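Local atomic coordinates of agarase (Pseudoalteromonas fuliginea, PDB entry 6XJ9), a protein that probably hydrolyses agarose, as a glycoside hydrolase of family GH50. Residues K231-F234 and A235-H239; F736-V739 and T740-Y744. One frame throughout, in Å; residues are numbered along the deposited sequence.

In the fold
Both contacts are local turns, and they lie side by side with centres about 12 Å apart. Contact 1 is at the surface, in the loop between strand 199-210 and helix 242-252. Contact 2 is partly buried, in the loop between strand 709-714 and helix 745-763. Contact 1 relies on charged side chains, two waters and one aromatic face. Contact 2 relies on backbone hydrogen bonds, and its charged side chains, Asp741 and Arg742, pair with residues of surrounding helices. The two touch directly. Gly236 O probably takes a weak hydrogen bond from Arg742 NH1, and Val238 packs on Arg742 and Thr740. Arg742 also pairs with Asp247, so contact 2 meets the helix that follows contact 1.

Contact 1 of 2, residues K231-F234 and A235-H239; sequences KQEF and AGKVH
Lys237 NZ is gripped from several sides. It donates to Gln232 O at 2.8 Å, from above the carbonyl plane, and to Asn229 O. It also donates to a water, which donates to Glu233 OE1. The lysine reaches this point because CG is anti to the backbone N (chi1 175°) and the chain runs extended beyond it. On the way it passes over the Phe234 ring. Lys237 CB sits 3.5 Å from the centre of that ring, a CH-pi contact over the face, and Lys237 CD lies 3.5 Å from Phe234 CE1. Residues 234-237 form a type II beta turn, closed by Lys237 N to Phe234 O at 3.0 Å. Gly236 holds the third position, with its positive phi of 89°. Glu233 bends at chi2 and brings its carboxylate to the edge of the His239 ring, nearly coplanar with it. His239 NE2 donates to the syn lone pair of Glu233 OE2 at 3.0 Å, with an angle of 164° at the hydrogen. A second water joins Glu233 OE2 to Lys237 O. Glu233 also packs on Thr100 of the second subunit. The turn follows strand 199-210 and leads into helix 242-252, where Glu243 accepts the His239 backbone N-H.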
loop_
_atom_site.group_PDB
_atom_site.type_symbol
_atom_site.label_atom_id
_atom_site.label_comp_id
_atom_site.label_asym_id
_atom_site.label_seq_id
_atom_site.Cartn_x
_atom_site.Cartn_y
_atom_site.Cartn_z
ATOM N N LYS A 231 12.664 5.803 -18.949
ATOM C CA LYS A 231 13.928 6.040 -18.267
ATOM C C LYS A 231 13.834 5.680 -16.790
ATOM O O LYS A 231 14.859 5.437 -16.165
ATOM C CB LYS A 231 14.397 7.480 -18.494
ATOM C CG LYS A 231 14.679 7.803 -19.957
ATOM C CD LYS A 231 14.486 9.266 -20.260
ATOM C CE LYS A 231 15.576 9.820 -21.146
ATOM N NZ LYS A 231 15.436 11.289 -21.276
ATOM N N GLN A 232 12.613 5.645 -16.241
ATOM C CA GLN A 232 12.438 5.382 -14.818
ATOM C C GLN A 232 11.857 3.983 -14.603
ATOM O O GLN A 232 11.031 3.511 -15.390
ATOM C CB GLN A 232 11.532 6.439 -14.165
ATOM C CG GLN A 232 12.125 7.848 -14.142
ATOM C CD GLN A 232 11.275 8.865 -13.412
ATOM O OE1 GLN A 232 10.289 9.386 -13.928
ATOM N NE2 GLN A 232 11.677 9.184 -12.194
ATOM N N GLU A 233 12.286 3.343 -13.506
ATOM C CA GLU A 233 11.656 2.131 -12.998
ATOM C C GLU A 233 10.527 2.533 -12.046
ATOM O O GLU A 233 10.693 3.436 -11.233
ATOM C CB GLU A 233 12.697 1.263 -12.282
ATOM C CG GLU A 233 12.224 -0.145 -11.966
ATOM C CD GLU A 233 11.840 -0.989 -13.171
ATOM O OE1 GLU A 233 12.497 -0.861 -14.227
ATOM O OE2 GLU A 233 10.874 -1.761 -13.056
ATOM N N PHE A 234 9.369 1.875 -12.167
ATOM C CA PHE A 234 8.245 2.170 -11.290
ATOM C C PHE A 234 7.517 0.862 -11.004
ATOM O O PHE A 234 7.601 -0.066 -11.805
ATOM C CB PHE A 234 7.327 3.243 -11.898
ATOM C CG PHE A 234 6.817 2.933 -13.287
ATOM C CD1 PHE A 234 7.537 3.318 -14.412
ATOM C CD2 PHE A 234 5.627 2.243 -13.473
ATOM C CE1 PHE A 234 7.083 3.021 -15.688
ATOM C CE2 PHE A 234 5.167 1.947 -14.751
ATOM C CZ PHE A 234 5.897 2.337 -15.857
ATOM N N ALA A 235 6.812 0.809 -9.867
ATOM C CA ALA A 235 6.026 -0.351 -9.471
ATOM C C ALA A 235 4.965 -0.648 -10.531
ATOM O O ALA A 235 4.175 0.226 -10.887
ATOM C CB ALA A 235 5.409 -0.099 -8.114
ATOM N N GLY A 236 4.967 -1.885 -11.051
ATOM C CA GLY A 236 4.033 -2.293 -12.093
ATOM C C GLY A 236 4.525 -2.033 -13.522
ATOM O O GLY A 236 3.787 -2.246 -14.482
ATOM N N LYS A 237 5.779 -1.601 -13.683
ATOM C CA LYS A 237 6.318 -1.389 -15.019
ATOM C C LYS A 237 6.501 -2.736 -15.726
ATOM O O LYS A 237 7.065 -3.663 -15.149
ATOM C CB LYS A 237 7.644 -0.621 -14.948
ATOM C CG LYS A 237 8.361 -0.449 -16.283
ATOM C CD LYS A 237 9.478 0.594 -16.285
ATOM C CE LYS A 237 10.013 0.865 -17.676
ATOM N NZ LYS A 237 11.049 1.932 -17.697
ATOM N N VAL A 238 6.059 -2.805 -16.987
ATOM C CA VAL A 238 6.153 -3.976 -17.850
ATOM C C VAL A 238 7.482 -3.920 -18.603
ATOM O O VAL A 238 7.862 -2.870 -19.132
ATOM C CB VAL A 238 4.962 -4.015 -18.833
ATOM C CG1 VAL A 238 5.233 -4.919 -20.032
ATOM C CG2 VAL A 238 3.672 -4.441 -18.149
ATOM N N HIS A 239 8.180 -5.064 -18.667
ATOM C CA HIS A 239 9.463 -5.108 -19.354
ATOM C C HIS A 239 9.401 -5.917 -20.649
ATOM O O HIS A 239 10.215 -5.703 -21.543
ATOM C CB HIS A 239 10.592 -5.540 -18.409
ATOM C CG HIS A 239 10.945 -4.477 -17.427
ATOM N ND1 HIS A 239 11.606 -3.323 -17.803
ATOM C CD2 HIS A 239 10.723 -4.376 -16.098
ATOM C CE1 HIS A 239 11.791 -2.560 -16.744
ATOM N NE2 HIS A 239 11.256 -3.183 -15.686
HETATM O O HOH W 1 13.058 0.589 -16.206
HETATM O O HOH W 2 8.656 -3.722 -13.002
#

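Contact 2 of 2, residues F736-V739 and T740-Y744; sequences FISV and TDRPY
Tyr744 folds back along residues 736-738. Its CB lies 3.6 Å from Phe736 O. CG is anti to the carbonyl carbon (chi1 -74°), which swings the ring toward the preceding segment. Tyr744 CD2 then meets Phe736 O edge-on at 3.5 Å. Farther out, CE2 of Tyr744 lies 3.7 Å from Ile737 C. At the tip, Tyr744 OH passes 4.1 Å from Ser738 CB and is hydrogen-bonded to Asp719. Arg692 makes a cation-pi contact with the ring. With an alanine here, Asp719 and Arg692 would probably lose these partners, and a gap would be likely to open beside Phe736 and Ile737.

The backbone doubles back with a single antiparallel bridge, Ile737 to Pro743. A type I turn from Ser738 to Asp741 with a G1 bulge reverses it, Asp741 taking the left-handed angles. Ser738 O accepts Asp741 N at 3.0 Å, which closes the turn, and Ser738 N donates to Arg742 O at 3.0 Å, one residue beyond it. Ser738 OG also takes a weak bond from Arg742 N. Nearer the open end, Tyr744 N donates to Phe736 O at 2.9 Å, nearly straight at 165°. Tyr744 is also the N-cap residue of helix 745-763.

Ile737 CG2 packs against Pro743 CG at 4.1 Å, and both side chains touch helix 413-428. The side chains of Ile737 and Asp741 lie side by side and point the same way, CD1 of the isoleucine beside OD1 of the aspartate. The Asp741 carboxylate makes salt bridges with Lys405 and Arg424.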
loop_
_atom_site.group_PDB
_atom_site.type_symbol
_atom_site.label_atom_id
_atom_site.label_comp_id
_atom_site.label_asym_id
_atom_site.label_seq_id
_atom_site.Cartn_x
_atom_site.Cartn_y
_atom_site.Cartn_z
ATOM N N PHE A 736 -7.485 4.172 -12.747
ATOM C CA PHE A 736 -7.583 2.981 -11.907
ATOM C C PHE A 736 -6.644 1.887 -12.421
ATOM O O PHE A 736 -6.265 0.985 -11.661
ATOM C CB PHE A 736 -9.038 2.508 -11.791
ATOM C CG PHE A 736 -9.590 2.565 -10.386
ATOM C CD1 PHE A 736 -9.850 1.405 -9.676
ATOM C CD2 PHE A 736 -9.805 3.780 -9.756
ATOM C CE1 PHE A 736 -10.332 1.458 -8.377
ATOM C CE2 PHE A 736 -10.290 3.834 -8.459
ATOM C CZ PHE A 736 -10.553 2.672 -7.770
ATOM N N ILE A 737 -6.289 1.978 -13.716
ATOM C CA ILE A 737 -5.366 1.061 -14.377
ATOM C C ILE A 737 -4.339 1.867 -15.179
ATOM O O ILE A 737 -4.631 2.972 -15.639
ATOM C CB ILE A 737 -6.117 0.076 -15.303
ATOM C CG1 ILE A 737 -6.403 0.683 -16.679
ATOM C CG2 ILE A 737 -7.374 -0.495 -14.651
ATOM C CD1 ILE A 737 -7.317 -0.149 -17.546
ATOM N N SER A 738 -3.156 1.271 -15.396
ATOM C CA SER A 738 -2.065 1.889 -16.139
ATOM C C SER A 738 -2.244 1.685 -17.641
ATOM O O SER A 738 -3.166 1.007 -18.085
ATOM C CB SER A 738 -0.731 1.325 -15.686
ATOM O OG SER A 738 -0.561 0.003 -16.193
ATOM N N VAL A 739 -1.314 2.253 -18.424
ATOM C CA VAL A 739 -1.327 2.178 -19.874
ATOM C C VAL A 739 -1.111 0.738 -20.365
ATOM O O VAL A 739 -1.404 0.437 -21.520
ATOM C CB VAL A 739 -0.255 3.131 -20.445
ATOM C CG1 VAL A 739 1.154 2.718 -20.033
ATOM C CG2 VAL A 739 -0.348 3.277 -21.949
ATOM N N THR A 740 -0.542 -0.138 -19.530
ATOM C CA THR A 740 -0.346 -1.537 -19.910
ATOM C C THR A 740 -1.477 -2.431 -19.372
ATOM O O THR A 740 -1.322 -3.654 -19.301
ATOM C CB THR A 740 1.025 -2.072 -19.469
ATOM O OG1 THR A 740 1.186 -1.859 -18.066
ATOM C CG2 THR A 740 2.187 -1.465 -20.229
ATOM N N ASP A 741 -2.619 -1.821 -19.004
ATOM C CA ASP A 741 -3.812 -2.548 -18.587
ATOM C C ASP A 741 -3.547 -3.314 -17.290
ATOM O O ASP A 741 -4.155 -4.358 -17.041
ATOM C CB ASP A 741 -4.396 -3.415 -19.713
ATOM C CG ASP A 741 -5.783 -3.988 -19.418
ATOM O OD1 ASP A 741 -6.735 -3.193 -19.275
ATOM O OD2 ASP A 741 -5.910 -5.238 -19.360
ATOM N N ARG A 742 -2.677 -2.751 -16.437
ATOM C CA ARG A 742 -2.512 -3.292 -15.102
ATOM C C ARG A 742 -3.270 -2.424 -14.102
ATOM O O ARG A 742 -2.883 -1.282 -13.860
ATOM C CB ARG A 742 -1.036 -3.349 -14.694
ATOM C CG ARG A 742 -0.199 -4.319 -15.516
ATOM C CD ARG A 742 1.258 -4.381 -15.073
ATOM N NE ARG A 742 1.840 -5.673 -15.426
ATOM C CZ ARG A 742 3.048 -6.090 -15.072
ATOM N NH1 ARG A 742 3.845 -5.292 -14.385
ATOM N NH2 ARG A 742 3.464 -7.296 -15.432
ATOM N N PRO A 743 -4.323 -2.967 -13.442
ATOM C CA PRO A 743 -4.976 -2.261 -12.341
ATOM C C PRO A 743 -3.964 -1.900 -11.256
ATOM O O PRO A 743 -3.081 -2.690 -10.921
ATOM C CB PRO A 743 -5.993 -3.298 -11.825
ATOM C CG PRO A 743 -6.276 -4.153 -13.043
ATOM C CD PRO A 743 -4.921 -4.289 -13.706
ATOM N N TYR A 744 -4.096 -0.678 -10.734
ATOM C CA TYR A 744 -3.354 -0.233 -9.563
ATOM C C TYR A 744 -3.900 -0.967 -8.345
ATOM O O TYR A 744 -5.030 -0.723 -7.931
ATOM C CB TYR A 744 -3.485 1.286 -9.393
ATOM C CG TYR A 744 -2.678 2.109 -10.368
ATOM C CD1 TYR A 744 -1.314 2.294 -10.179
ATOM C CD2 TYR A 744 -3.268 2.712 -11.469
ATOM C CE1 TYR A 744 -0.552 3.042 -11.068
ATOM C CE2 TYR A 744 -2.524 3.473 -12.361
ATOM C CZ TYR A 744 -1.162 3.640 -12.160
ATOM O OH TYR A 744 -0.421 4.393 -13.033
#